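Conserved hypothetical secreted protein (Helicobacter pylori, PDB 4RNZ) probably acts as a zinc-dependent M23-family peptidase that cleaves peptidoglycan and so helps to determine the shape of the bacterial cell. Local coordinates at residues Leu257-Leu262 with Val304-Arg309; Ala115-Asn120 with Gly152-Lys157; His233-Gly238 with Leu262-Met267; Gly238-Met243 with Val253-Asn258. All blocks are in the same frame, centred on the assembly; numbering follows the deposited sequence.

Contact 1 (Leu257-Leu262 with Val304-Arg309)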
loop_
_atom_site.group_PDB
_atom_site.type_symbol
_atom_site.label_atom_id
_atom_site.label_comp_id
_atom_site.label_asym_id
_atom_site.label_seq_id
_atom_site.Cartn_x
_atom_site.Cartn_y
_atom_site.Cartn_z
ATOM N N LEU A 257 11.528 2.449 0.415
ATOM C CA LEU A 257 12.366 1.318 0.762
ATOM C C LEU A 257 11.571 0.069 0.468
ATOM O O LEU A 257 10.532 -0.180 1.105
ATOM C CB LEU A 257 12.771 1.354 2.252
ATOM C CG LEU A 257 13.677 0.198 2.694
ATOM C CD1 LEU A 257 15.056 0.300 2.052
ATOM C CD2 LEU A 257 13.806 0.145 4.211
ATOM N N ASN A 258 12.069 -0.734 -0.477
ATOM C CA ASN A 258 11.370 -1.929 -0.922
ATOM C C ASN A 258 9.917 -1.556 -1.258
ATOM O O ASN A 258 9.706 -0.623 -2.004
ATOM C CB ASN A 258 11.482 -3.050 0.111
ATOM C CG ASN A 258 12.932 -3.446 0.400
ATOM O OD1 ASN A 258 13.845 -3.106 -0.343
ATOM N ND2 ASN A 258 13.134 -4.174 1.476
ATOM N N GLU A 259 8.925 -2.236 -0.691
ATOM C CA GLU A 259 7.524 -1.917 -0.994
ATOM C C GLU A 259 6.916 -0.827 -0.092
ATOM O O GLU A 259 5.714 -0.549 -0.174
ATOM C CB GLU A 259 6.668 -3.184 -1.001
ATOM C CG GLU A 259 6.442 -3.901 0.333
ATOM C CD GLU A 259 7.493 -4.973 0.638
ATOM O OE1 GLU A 259 8.682 -4.597 0.782
ATOM O OE2 GLU A 259 7.133 -6.171 0.769
ATOM N N LEU A 260 7.751 -0.183 0.724
ATOM C CA LEU A 260 7.297 0.909 1.574
ATOM C C LEU A 260 7.510 2.296 1.008
ATOM O O LEU A 260 8.536 2.625 0.401
ATOM C CB LEU A 260 7.917 0.853 2.986
ATOM C CG LEU A 260 7.645 -0.339 3.916
ATOM C CD1 LEU A 260 8.226 -0.105 5.321
ATOM C CD2 LEU A 260 6.171 -0.685 4.035
ATOM N N ARG A 261 6.530 3.143 1.280
ATOM C CA ARG A 261 6.681 4.569 1.151
ATOM C C ARG A 261 6.379 5.209 2.520
ATOM O O ARG A 261 5.325 4.969 3.117
ATOM C CB ARG A 261 5.699 5.045 0.100
ATOM C CG ARG A 261 5.663 6.523 -0.219
ATOM C CD ARG A 261 4.586 6.755 -1.301
ATOM N NE ARG A 261 3.950 7.985 -0.961
ATOM C CZ ARG A 261 2.693 8.175 -0.598
ATOM N NH1 ARG A 261 1.752 7.229 -0.634
ATOM N NH2 ARG A 261 2.388 9.389 -0.216
ATOM N N LEU A 262 7.316 6.034 2.983
ATOM C CA LEU A 262 7.258 6.635 4.320
ATOM C C LEU A 262 7.140 8.146 4.163
ATOM O O LEU A 262 7.934 8.762 3.468
ATOM C CB LEU A 262 8.498 6.250 5.148
ATOM C CG LEU A 262 8.660 4.751 5.465
ATOM C CD1 LEU A 262 9.482 4.042 4.399
ATOM C CD2 LEU A 262 9.324 4.515 6.807
ATOM N N VAL A 304 2.940 5.570 6.643
ATOM C CA VAL A 304 3.577 4.435 6.035
ATOM C C VAL A 304 2.588 3.760 5.092
ATOM O O VAL A 304 1.437 3.545 5.459
ATOM C CB VAL A 304 4.112 3.434 7.067
ATOM C CG1 VAL A 304 4.764 2.237 6.366
ATOM C CG2 VAL A 304 5.131 4.123 7.986
ATOM N N TYR A 305 3.078 3.463 3.886
ATOM C CA TYR A 305 2.315 2.806 2.808
ATOM C C TYR A 305 3.037 1.538 2.378
ATOM O O TYR A 305 4.197 1.612 1.983
ATOM C CB TYR A 305 2.223 3.728 1.603
ATOM C CG TYR A 305 1.410 4.941 1.917
ATOM C CD1 TYR A 305 1.987 6.038 2.540
ATOM C CD2 TYR A 305 0.043 4.980 1.634
ATOM C CE1 TYR A 305 1.218 7.134 2.898
ATOM C CE2 TYR A 305 -0.723 6.089 1.968
ATOM C CZ TYR A 305 -0.116 7.147 2.614
ATOM O OH TYR A 305 -0.846 8.247 2.959
ATOM N N LYS A 306 2.371 0.392 2.482
ATOM C CA LYS A 306 2.910 -0.874 1.993
ATOM C C LYS A 306 2.179 -1.241 0.705
ATOM O O LYS A 306 0.982 -1.459 0.741
ATOM C CB LYS A 306 2.704 -1.991 3.009
ATOM C CG LYS A 306 3.235 -3.345 2.538
ATOM C CD LYS A 306 3.059 -4.449 3.575
ATOM C CE LYS A 306 3.404 -5.827 3.002
ATOM N NZ LYS A 306 3.477 -6.910 4.036
ATOM N N ASN A 307 2.900 -1.328 -0.406
ATOM C CA ASN A 307 2.300 -1.713 -1.696
ATOM C C ASN A 307 1.154 -0.762 -2.065
ATOM O O ASN A 307 0.102 -1.178 -2.554
ATOM C CB ASN A 307 1.842 -3.174 -1.669
ATOM C CG ASN A 307 3.010 -4.138 -1.760
ATOM O OD1 ASN A 307 3.960 -3.862 -2.453
ATOM N ND2 ASN A 307 2.930 -5.262 -1.068
ATOM N N SER A 308 1.384 0.512 -1.758
ATOM C CA SER A 308 0.486 1.625 -2.054
ATOM C C SER A 308 -0.623 1.840 -1.021
ATOM O O SER A 308 -1.294 2.871 -1.050
ATOM C CB SER A 308 -0.084 1.503 -3.489
ATOM O OG SER A 308 -1.276 0.711 -3.451
ATOM N N ARG A 309 -0.814 0.906 -0.095
ATOM C CA ARG A 309 -1.888 0.987 0.870
ATOM C C ARG A 309 -1.389 1.488 2.234
ATOM O O ARG A 309 -0.393 1.011 2.736
ATOM C CB ARG A 309 -2.530 -0.373 1.037
ATOM C CG ARG A 309 -3.224 -0.856 -0.242
ATOM C CD ARG A 309 -3.798 -2.245 -0.058
ATOM N NE ARG A 309 -2.752 -3.259 -0.036
ATOM C CZ ARG A 309 -2.330 -3.967 -1.092
ATOM N NH1 ARG A 309 -2.850 -3.809 -2.312
ATOM N NH2 ARG A 309 -1.371 -4.870 -0.919
HETATM O O HOH W 1 5.370 -7.419 -0.968
HETATM O O HOH W 2 3.837 1.756 -0.842
#

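Contact 2 (Ala115-Asn120 with Gly152-Lys157)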
loop_
_atom_site.group_PDB
_atom_site.type_symbol
_atom_site.label_atom_id
_atom_site.label_comp_id
_atom_site.label_asym_id
_atom_site.label_seq_id
_atom_site.Cartn_x
_atom_site.Cartn_y
_atom_site.Cartn_z
ATOM N N ALA A 115 4.767 -9.018 -9.509
ATOM C CA ALA A 115 6.148 -9.486 -9.597
ATOM C C ALA A 115 7.004 -8.737 -8.584
ATOM O O ALA A 115 7.764 -9.351 -7.836
ATOM C CB ALA A 115 6.668 -9.289 -11.007
ATOM N N ASN A 116 6.849 -7.419 -8.509
ATOM C CA ASN A 116 7.595 -6.603 -7.526
ATOM C C ASN A 116 7.268 -6.956 -6.082
ATOM O O ASN A 116 8.157 -6.952 -5.222
ATOM C CB ASN A 116 7.287 -5.104 -7.675
ATOM C CG ASN A 116 7.807 -4.509 -8.949
ATOM O OD1 ASN A 116 8.694 -5.052 -9.618
ATOM N ND2 ASN A 116 7.280 -3.339 -9.277
ATOM N N GLN A 117 5.986 -7.221 -5.807
ATOM C CA GLN A 117 5.567 -7.663 -4.481
ATOM C C GLN A 117 6.238 -8.973 -4.089
ATOM O O GLN A 117 6.692 -9.119 -2.958
ATOM C CB GLN A 117 4.065 -7.865 -4.395
ATOM C CG GLN A 117 3.303 -6.581 -4.390
ATOM C CD GLN A 117 1.814 -6.743 -4.144
ATOM O OE1 GLN A 117 1.328 -7.786 -3.741
ATOM N NE2 GLN A 117 1.098 -5.678 -4.354
ATOM N N LEU A 118 6.334 -9.912 -5.021
ATOM C CA LEU A 118 7.033 -11.178 -4.714
ATOM C C LEU A 118 8.527 -10.993 -4.445
ATOM O O LEU A 118 9.045 -11.573 -3.505
ATOM C CB LEU A 118 6.832 -12.222 -5.813
ATOM C CG LEU A 118 7.283 -13.601 -5.302
ATOM C CD1 LEU A 118 6.199 -14.288 -4.494
ATOM C CD2 LEU A 118 7.725 -14.469 -6.438
ATOM N N MET A 119 9.208 -10.215 -5.281
ATOM C CA MET A 119 10.627 -9.957 -5.105
ATOM C C MET A 119 10.832 -9.350 -3.717
ATOM O O MET A 119 11.697 -9.779 -2.961
ATOM C CB MET A 119 11.162 -8.984 -6.153
ATOM C CG MET A 119 11.043 -9.390 -7.621
ATOM S SD MET A 119 11.631 -11.042 -8.070
ATOM C CE MET A 119 10.156 -11.993 -7.792
ATOM N N ASN A 120 9.997 -8.376 -3.379
ATOM C CA ASN A 120 10.091 -7.703 -2.096
ATOM C C ASN A 120 9.795 -8.612 -0.906
ATOM O O ASN A 120 10.466 -8.521 0.110
ATOM C CB ASN A 120 9.211 -6.438 -2.080
ATOM C CG ASN A 120 9.863 -5.269 -2.795
ATOM O OD1 ASN A 120 11.067 -5.049 -2.668
ATOM N ND2 ASN A 120 9.064 -4.486 -3.535
ATOM N N GLY A 152 -5.525 -0.121 -7.988
ATOM C CA GLY A 152 -4.639 -0.253 -6.843
ATOM C C GLY A 152 -3.639 -1.364 -7.131
ATOM O O GLY A 152 -3.245 -1.572 -8.266
ATOM N N GLN A 153 -3.278 -2.122 -6.116
ATOM C CA GLN A 153 -2.281 -3.166 -6.292
ATOM C C GLN A 153 -2.907 -4.462 -5.853
ATOM O O GLN A 153 -3.881 -4.469 -5.112
ATOM C CB GLN A 153 -1.017 -2.867 -5.456
ATOM C CG GLN A 153 -0.116 -1.754 -6.033
ATOM C CD GLN A 153 1.350 -1.860 -5.591
ATOM O OE1 GLN A 153 1.892 -2.944 -5.398
ATOM N NE2 GLN A 153 1.996 -0.722 -5.453
ATOM N N PRO A 154 -2.314 -5.577 -6.270
ATOM C CA PRO A 154 -2.793 -6.852 -5.762
ATOM C C PRO A 154 -2.378 -7.073 -4.321
ATOM O O PRO A 154 -1.565 -6.313 -3.753
ATOM C CB PRO A 154 -2.126 -7.867 -6.705
ATOM C CG PRO A 154 -0.890 -7.190 -7.174
ATOM C CD PRO A 154 -1.259 -5.731 -7.295
ATOM N N THR A 155 -2.942 -8.111 -3.728
ATOM C CA THR A 155 -2.601 -8.520 -2.404
ATOM C C THR A 155 -2.228 -10.004 -2.451
ATOM O O THR A 155 -3.047 -10.845 -2.901
ATOM C CB THR A 155 -3.781 -8.274 -1.442
ATOM O OG1 THR A 155 -4.090 -6.879 -1.432
ATOM C CG2 THR A 155 -3.449 -8.690 -0.036
ATOM N N ILE A 156 -1.009 -10.328 -2.003
ATOM C CA ILE A 156 -0.588 -11.724 -1.891
ATOM C C ILE A 156 -1.128 -12.337 -0.625
ATOM O O ILE A 156 -0.836 -11.855 0.463
ATOM C CB ILE A 156 0.948 -11.842 -1.890
ATOM C CG1 ILE A 156 1.481 -11.452 -3.270
ATOM C CG2 ILE A 156 1.377 -13.249 -1.484
ATOM C CD1 ILE A 156 2.989 -11.289 -3.314
ATOM N N LYS A 157 -1.936 -13.382 -0.758
ATOM C CA LYS A 157 -2.467 -14.091 0.399
ATOM C C LYS A 157 -1.534 -15.207 0.857
ATOM O O LYS A 157 -1.386 -15.447 2.044
ATOM C CB LYS A 157 -3.844 -14.700 0.085
ATOM C CG LYS A 157 -4.876 -13.725 -0.470
ATOM C CD LYS A 157 -4.973 -12.422 0.320
ATOM C CE LYS A 157 -5.332 -12.630 1.782
ATOM N NZ LYS A 157 -6.625 -13.347 1.968
HETATM O O HOH W 3 0.855 -8.252 -1.121
#

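Contact 3 (His233-Gly238 with Leu262-Met267)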
loop_
_atom_site.group_PDB
_atom_site.type_symbol
_atom_site.label_atom_id
_atom_site.label_comp_id
_atom_site.label_asym_id
_atom_site.label_seq_id
_atom_site.Cartn_x
_atom_site.Cartn_y
_atom_site.Cartn_z
ATOM N N HIS A 233 13.958 12.445 12.276
ATOM C CA HIS A 233 14.919 11.475 11.825
ATOM C C HIS A 233 14.207 10.408 11.010
ATOM O O HIS A 233 13.107 9.977 11.368
ATOM C CB HIS A 233 15.584 10.797 13.019
ATOM C CG HIS A 233 16.383 11.722 13.881
ATOM N ND1 HIS A 233 17.758 11.675 13.939
ATOM C CD2 HIS A 233 16.003 12.709 14.727
ATOM C CE1 HIS A 233 18.193 12.613 14.766
ATOM N NE2 HIS A 233 17.148 13.245 15.268
ATOM N N SER A 234 14.840 9.946 9.944
ATOM C CA SER A 234 14.256 8.883 9.111
ATOM C C SER A 234 14.049 7.605 9.909
ATOM O O SER A 234 14.965 7.115 10.563
ATOM C CB SER A 234 15.164 8.561 7.912
ATOM O OG SER A 234 14.586 7.539 7.111
ATOM N N ALA A 235 12.854 7.038 9.820
ATOM C CA ALA A 235 12.542 5.806 10.531
ATOM C C ALA A 235 13.207 4.601 9.908
ATOM O O ALA A 235 13.174 3.517 10.506
ATOM C CB ALA A 235 11.051 5.584 10.553
ATOM N N SER A 236 13.771 4.780 8.701
ATOM C CA SER A 236 14.372 3.693 7.950
ATOM C C SER A 236 15.439 4.194 6.976
ATOM O O SER A 236 15.581 5.395 6.731
ATOM C CB SER A 236 13.312 2.975 7.112
ATOM O OG SER A 236 12.872 3.818 6.050
ATOM N N ASP A 237 16.160 3.242 6.411
ATOM C CA ASP A 237 16.948 3.492 5.225
ATOM C C ASP A 237 15.978 3.758 4.111
ATOM O O ASP A 237 14.804 3.355 4.184
ATOM C CB ASP A 237 17.771 2.276 4.804
ATOM C CG ASP A 237 18.926 1.976 5.737
ATOM O OD1 ASP A 237 19.169 2.724 6.718
ATOM O OD2 ASP A 237 19.591 0.971 5.456
ATOM N N GLY A 238 16.470 4.405 3.061
ATOM C CA GLY A 238 15.697 4.490 1.825
ATOM C C GLY A 238 16.165 5.584 0.912
ATOM O O GLY A 238 17.253 6.142 1.091
ATOM N N LEU A 262 7.316 6.034 2.983
ATOM C CA LEU A 262 7.258 6.635 4.320
ATOM C C LEU A 262 7.140 8.146 4.163
ATOM O O LEU A 262 7.934 8.762 3.468
ATOM C CB LEU A 262 8.498 6.250 5.148
ATOM C CG LEU A 262 8.660 4.751 5.465
ATOM C CD1 LEU A 262 9.482 4.042 4.399
ATOM C CD2 LEU A 262 9.324 4.515 6.807
ATOM N N VAL A 263 6.141 8.725 4.824
ATOM C CA VAL A 263 5.779 10.138 4.642
ATOM C C VAL A 263 5.981 10.904 5.942
ATOM O O VAL A 263 5.503 10.475 6.971
ATOM C CB VAL A 263 4.303 10.226 4.224
ATOM C CG1 VAL A 263 3.770 11.659 4.284
ATOM C CG2 VAL A 263 4.130 9.627 2.835
ATOM N N TYR A 264 6.657 12.042 5.874
ATOM C CA TYR A 264 6.956 12.873 7.034
ATOM C C TYR A 264 6.508 14.284 6.734
ATOM O O TYR A 264 7.192 14.984 5.995
ATOM C CB TYR A 264 8.464 12.901 7.249
ATOM C CG TYR A 264 9.078 11.550 7.448
ATOM C CD1 TYR A 264 9.399 10.750 6.367
ATOM C CD2 TYR A 264 9.348 11.079 8.719
ATOM C CE1 TYR A 264 9.967 9.490 6.549
ATOM C CE2 TYR A 264 9.917 9.835 8.913
ATOM C CZ TYR A 264 10.239 9.050 7.826
ATOM O OH TYR A 264 10.783 7.809 8.030
ATOM N N ALA A 265 5.381 14.707 7.305
ATOM C CA ALA A 265 4.727 15.944 6.886
ATOM C C ALA A 265 4.592 16.979 8.000
ATOM O O ALA A 265 4.662 16.662 9.190
ATOM C CB ALA A 265 3.347 15.640 6.297
ATOM N N HIS A 266 4.338 18.204 7.544
ATOM C CA HIS A 266 4.199 19.409 8.331
ATOM C C HIS A 266 5.542 19.954 8.815
ATOM O O HIS A 266 5.610 20.549 9.872
ATOM C CB HIS A 266 3.233 19.215 9.508
ATOM C CG HIS A 266 1.869 18.761 9.091
ATOM N ND1 HIS A 266 1.026 19.543 8.337
ATOM C CD2 HIS A 266 1.210 17.599 9.306
ATOM C CE1 HIS A 266 -0.095 18.885 8.108
ATOM N NE2 HIS A 266 -0.004 17.701 8.680
ATOM N N MET A 267 6.593 19.776 8.037
ATOM C CA MET A 267 7.911 20.177 8.476
ATOM C C MET A 267 8.051 21.704 8.412
ATOM O O MET A 267 7.415 22.350 7.582
ATOM C CB MET A 267 8.980 19.538 7.605
ATOM C CG MET A 267 9.032 18.033 7.671
ATOM S SD MET A 267 10.608 17.489 7.029
ATOM C CE MET A 267 10.234 15.748 6.988
HETATM O O HOH W 4 12.228 6.616 5.985
#

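Contact 4 (Gly238-Met243 with Val253-Asn258)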
loop_
_atom_site.group_PDB
_atom_site.type_symbol
_atom_site.label_atom_id
_atom_site.label_comp_id
_atom_site.label_asym_id
_atom_site.label_seq_id
_atom_site.Cartn_x
_atom_site.Cartn_y
_atom_site.Cartn_z
ATOM N N GLY A 238 16.470 4.405 3.061
ATOM C CA GLY A 238 15.697 4.490 1.825
ATOM C C GLY A 238 16.165 5.584 0.912
ATOM O O GLY A 238 17.253 6.142 1.091
ATOM N N ARG A 239 15.316 5.904 -0.059
ATOM C CA ARG A 239 15.614 6.949 -1.044
ATOM C C ARG A 239 14.500 7.973 -1.089
ATOM O O ARG A 239 13.318 7.614 -1.127
ATOM C CB ARG A 239 15.809 6.344 -2.440
ATOM C CG ARG A 239 16.488 7.306 -3.399
ATOM C CD ARG A 239 16.805 6.652 -4.734
ATOM N NE ARG A 239 17.544 7.564 -5.615
ATOM C CZ ARG A 239 17.948 7.257 -6.849
ATOM N NH1 ARG A 239 17.702 6.051 -7.354
ATOM N NH2 ARG A 239 18.612 8.152 -7.580
ATOM N N VAL A 240 14.870 9.243 -1.087
ATOM C CA VAL A 240 13.891 10.314 -1.139
ATOM C C VAL A 240 13.209 10.313 -2.502
ATOM O O VAL A 240 13.874 10.356 -3.514
ATOM C CB VAL A 240 14.531 11.686 -0.915
ATOM C CG1 VAL A 240 13.495 12.807 -1.033
ATOM C CG2 VAL A 240 15.171 11.731 0.450
ATOM N N GLY A 241 11.885 10.267 -2.509
ATOM C CA GLY A 241 11.106 10.308 -3.752
ATOM C C GLY A 241 10.596 11.702 -3.998
ATOM O O GLY A 241 10.835 12.284 -5.031
ATOM N N PHE A 242 9.878 12.237 -3.037
ATOM C CA PHE A 242 9.364 13.582 -3.136
ATOM C C PHE A 242 9.832 14.361 -1.926
ATOM O O PHE A 242 9.998 13.825 -0.831
ATOM C CB PHE A 242 7.834 13.581 -3.209
ATOM C CG PHE A 242 7.227 14.958 -3.174
ATOM C CD1 PHE A 242 6.940 15.579 -1.959
ATOM C CD2 PHE A 242 6.930 15.633 -4.356
ATOM C CE1 PHE A 242 6.381 16.851 -1.916
ATOM C CE2 PHE A 242 6.369 16.905 -4.321
ATOM C CZ PHE A 242 6.109 17.515 -3.099
ATOM N N MET A 243 10.019 15.642 -2.138
ATOM C CA MET A 243 10.435 16.525 -1.111
ATOM C C MET A 243 9.983 17.926 -1.529
ATOM O O MET A 243 10.462 18.466 -2.522
ATOM C CB MET A 243 11.935 16.429 -1.035
ATOM C CG MET A 243 12.540 17.347 -0.037
ATOM S SD MET A 243 14.301 17.076 -0.086
ATOM C CE MET A 243 14.766 18.592 0.719
ATOM N N VAL A 253 8.543 15.144 3.211
ATOM C CA VAL A 253 9.544 14.285 2.597
ATOM C C VAL A 253 8.931 12.906 2.517
ATOM O O VAL A 253 8.275 12.453 3.466
ATOM C CB VAL A 253 10.810 14.177 3.486
ATOM C CG1 VAL A 253 11.762 13.093 2.969
ATOM C CG2 VAL A 253 11.507 15.522 3.579
ATOM N N GLU A 254 9.169 12.243 1.393
ATOM C CA GLU A 254 8.718 10.887 1.154
ATOM C C GLU A 254 9.947 10.082 0.825
ATOM O O GLU A 254 10.781 10.511 0.036
ATOM C CB GLU A 254 7.696 10.841 -0.000
ATOM C CG GLU A 254 6.513 11.779 0.242
ATOM C CD GLU A 254 5.357 11.556 -0.736
ATOM O OE1 GLU A 254 5.511 10.716 -1.640
ATOM O OE2 GLU A 254 4.306 12.225 -0.580
ATOM N N ILE A 255 10.064 8.939 1.486
ATOM C CA ILE A 255 11.187 8.040 1.335
ATOM C C ILE A 255 10.664 6.662 0.978
ATOM O O ILE A 255 9.659 6.214 1.534
ATOM C CB ILE A 255 11.999 7.981 2.652
ATOM C CG1 ILE A 255 12.769 9.289 2.838
ATOM C CG2 ILE A 255 12.950 6.783 2.665
ATOM C CD1 ILE A 255 13.102 9.616 4.292
ATOM N N HIS A 256 11.362 5.983 0.063
ATOM C CA HIS A 256 10.988 4.646 -0.382
ATOM C C HIS A 256 12.023 3.610 0.001
ATOM O O HIS A 256 13.233 3.850 -0.101
ATOM C CB HIS A 256 10.852 4.597 -1.898
ATOM C CG HIS A 256 9.797 5.494 -2.439
ATOM N ND1 HIS A 256 9.929 6.865 -2.460
ATOM C CD2 HIS A 256 8.591 5.223 -2.982
ATOM C CE1 HIS A 256 8.844 7.404 -2.987
ATOM N NE2 HIS A 256 8.025 6.430 -3.327
ATOM N N LEU A 257 11.528 2.449 0.415
ATOM C CA LEU A 257 12.366 1.318 0.762
ATOM C C LEU A 257 11.571 0.069 0.468
ATOM O O LEU A 257 10.532 -0.180 1.105
ATOM C CB LEU A 257 12.771 1.354 2.252
ATOM C CG LEU A 257 13.677 0.198 2.694
ATOM C CD1 LEU A 257 15.056 0.300 2.052
ATOM C CD2 LEU A 257 13.806 0.145 4.211
ATOM N N ASN A 258 12.069 -0.734 -0.477
ATOM C CA ASN A 258 11.370 -1.929 -0.922
ATOM C C ASN A 258 9.917 -1.556 -1.258
ATOM O O ASN A 258 9.706 -0.623 -2.004
ATOM C CB ASN A 258 11.482 -3.050 0.111
ATOM C CG ASN A 258 12.932 -3.446 0.400
ATOM O OD1 ASN A 258 13.845 -3.106 -0.343
ATOM N ND2 ASN A 258 13.134 -4.174 1.476
#

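Contact 1 (Leu257-Leu262 with Val304-Arg309)
Arg261 and Tyr305 form the tightly packed part of this contact. The guanidinium lies flat over the phenol ring, its plane 26° from that of the ring, and NH1 sits almost above the ring centre, 3.4 Å from Tyr305 CD1. This is a cation-pi stack, with Arg261 CZ 4.1 Å from the Tyr305 ring centroid. Arg261 starts with CG anti to the backbone N (chi1 180°) and runs straight until a bend at chi3 turns its end over the ring. Salt bridges to Glu38 and Glu254 hold the guanidinium there, and they probably help to balance its charge. Beneath the stack the two residues are an antiparallel hydrogen-bonded pair, Arg261 N to Tyr305 O at 2.9 Å and Tyr305 N to Arg261 O at 2.8 Å. On the other face of the sheet Leu260 CD2 packs on Val304 CG1 at 4.0 Å and also reaches Lys306 CB.

Toward the turns Asn307 N binds Glu259 O at 2.9 Å, and Glu259 CB touches Asn307 OD1 directly at 3.1 Å. A water adds a further bridge from Glu259 OE2 to Asn307 ND2, long on the amide side. Lys306 runs alongside the start of Glu259, CG to CG 3.9 Å, and takes its ammonium on to Gly176 O and Tyr178. The loose, solvent side is at exposed Ser308, whose backbone N reaches Glu259 O through a second water.

The type II' turn Leu257-Leu260 and the type I' turn Lys306-Arg309 thus close two tight hairpins side by side, at one end of the antiparallel sheet that carries the zinc site of this M23 peptidase domain.

Contact 2 (Ala115-Asn120 with Gly152-Lys157)
Gln117, reaching from helix 112-121 to strand 153-163, supplies both direct hydrogen bonds of this contact through its NE2. One goes to Gln153 OE1 at 3.0 Å and the other to Pro154 O at 2.8 Å. Both acceptors lie in the plane of the Gln117 amide, so each N-H points almost straight at its partner, with angles of 164° and 161° at the hydrogens. The acceptors are met less squarely: NE2 is somewhat tilted from the carbonyl plane of Gln153 and stands well above that of Pro154. Pro154 O also receives Arg309 NH1.

A single water forms the bridge on the other side of the amide. It donates to Gln117 OE1 at 2.7 Å and accepts from Ile156 N at 2.9 Å, which ties the side chain to the strand backbone once more.

Van der Waals packing flanks the amide. The side chains of Ile156 and Gln117 pass each other head to tail, CD1 of Ile156 lying 3.7 Å from Gln117 CB and also close to Leu118 N. Pro154 CG lies against the amide nitrogen, 3.8 Å from Gln117 NE2. Leu113 and Leu114 of the same helix, and Ile139 of strand 136-146, continue with an apolar layer within the second domain of Csd3.

With two N-H groups and the carbonyl oxygen all engaged, which end of the buried Gln117 amide is nitrogen is settled by its partners: exchanging its O and N would set oxygen against two acceptors.

Contact 3 (His233-Gly238 with Leu262-Met267)
Leu262 begins the contact by laying its branched end against Ser236 of the loop 233-238. Its CD2 comes within 3.7 Å of Ser236 OG and its CD1 is almost as near, while CD2 also touches Ala235 CB at 4.3 Å. The hydroxyl of Ser236 is meanwhile directed to Asp237 O, which it approaches from well above the carbonyl plane, 2.7 Å from OG to O. Leu191 covers both Leu262 and Ser236 from outside the two segments.

The loop between strands 231-233 and 238-243 packs here on the face of strand 260-267 that bears Leu262 and Tyr264, in the antiparallel sheet of the M23 peptidase domain.

Tyr264, with CG anti to its carbonyl carbon (chi1 -58°), carries its ring across to the loop, where OH accepts the backbone N-H of Ala235 at 2.8 Å and 165°. Ala235 CB closes in on the same oxygen at 3.4 Å. Farther back on the ring, Tyr264 CE2 approaches His233 O at 4.0 Å. A water lies 2.8 Å from Tyr264 OH and donates to both Ser234 OG and Ser236 OG, joining the phenol to two loop hydroxyls. Phe302 and Ile255 pack about the ring.

Beyond Ala265 the chain turns a corner at His266, whose NE2 is hydrogen-bonded to Glu34, a zinc ligand, and whose ND1 is bonded to Thr292 O.

Contact 4 (Gly238-Met243 with Val253-Asn258)
Strands 238-243 and 253-257 run antiparallel at 137°, with Arg239 and His256 exchanging two backbone hydrogen bonds, Arg239 N to His256 O at 2.9 Å and His256 N to Arg239 O at 2.8 Å. Farther along, Gly241 and Phe242 both face Glu254: Gly241 N gives to Glu254 O and Glu254 N to Phe242 O, the pattern of a classic beta bulge. The bulge brings the Gly241 backbone up against the His256 ring, CA 3.8 Å from CE1. Gly238 CA lies 3.2 Å from His256 O and also meets Ile255 CG2.

On one face Val240 CG2 meets Ile255 CG1 at 4.2 Å, and Met243 runs beside Val253, CG to CG2 at 4.2 Å. The other face carries Arg239, Phe242, Glu254 and His256. Arg239 leads away to Gly277 O. The extended Glu254 passes Phe242 CB, OE1 4.0 Å away; its OE1 forms a salt bridge with Arg261 NE and its OE2 one with Lys246, whose ammonium also lies over Phe242.

The contact thus sets an apolar face on Leu274 and Val280 against a polar one where Glu254, although buried, is paired with Lys246 and Arg261, which probably keeps it ionised.

In the fold
Along the chain contact 2 comes first, in the second domain of Csd3, and contacts 1, 3 and 4 follow within the M23 peptidase domain. These three share one antiparallel sheet: strand 252-257 of contact 4 lies next to strand 260-267, used by contacts 1 and 3, which in turn borders strand 299-306 of contact 1. In sequence both strands of contact 4 fall between the two segments of contact 3, from the shared Gly238 on; the centres are about 8 Å apart. Contact 2 lies about 11 Å, centre to centre, from contact 1, and the two touch where Asn307 and Arg309 meet Gln117, Gln153 and Pro154. The hairpin ends of the peptidase sheet thus abut the second domain, while the same strands lead toward the zinc site.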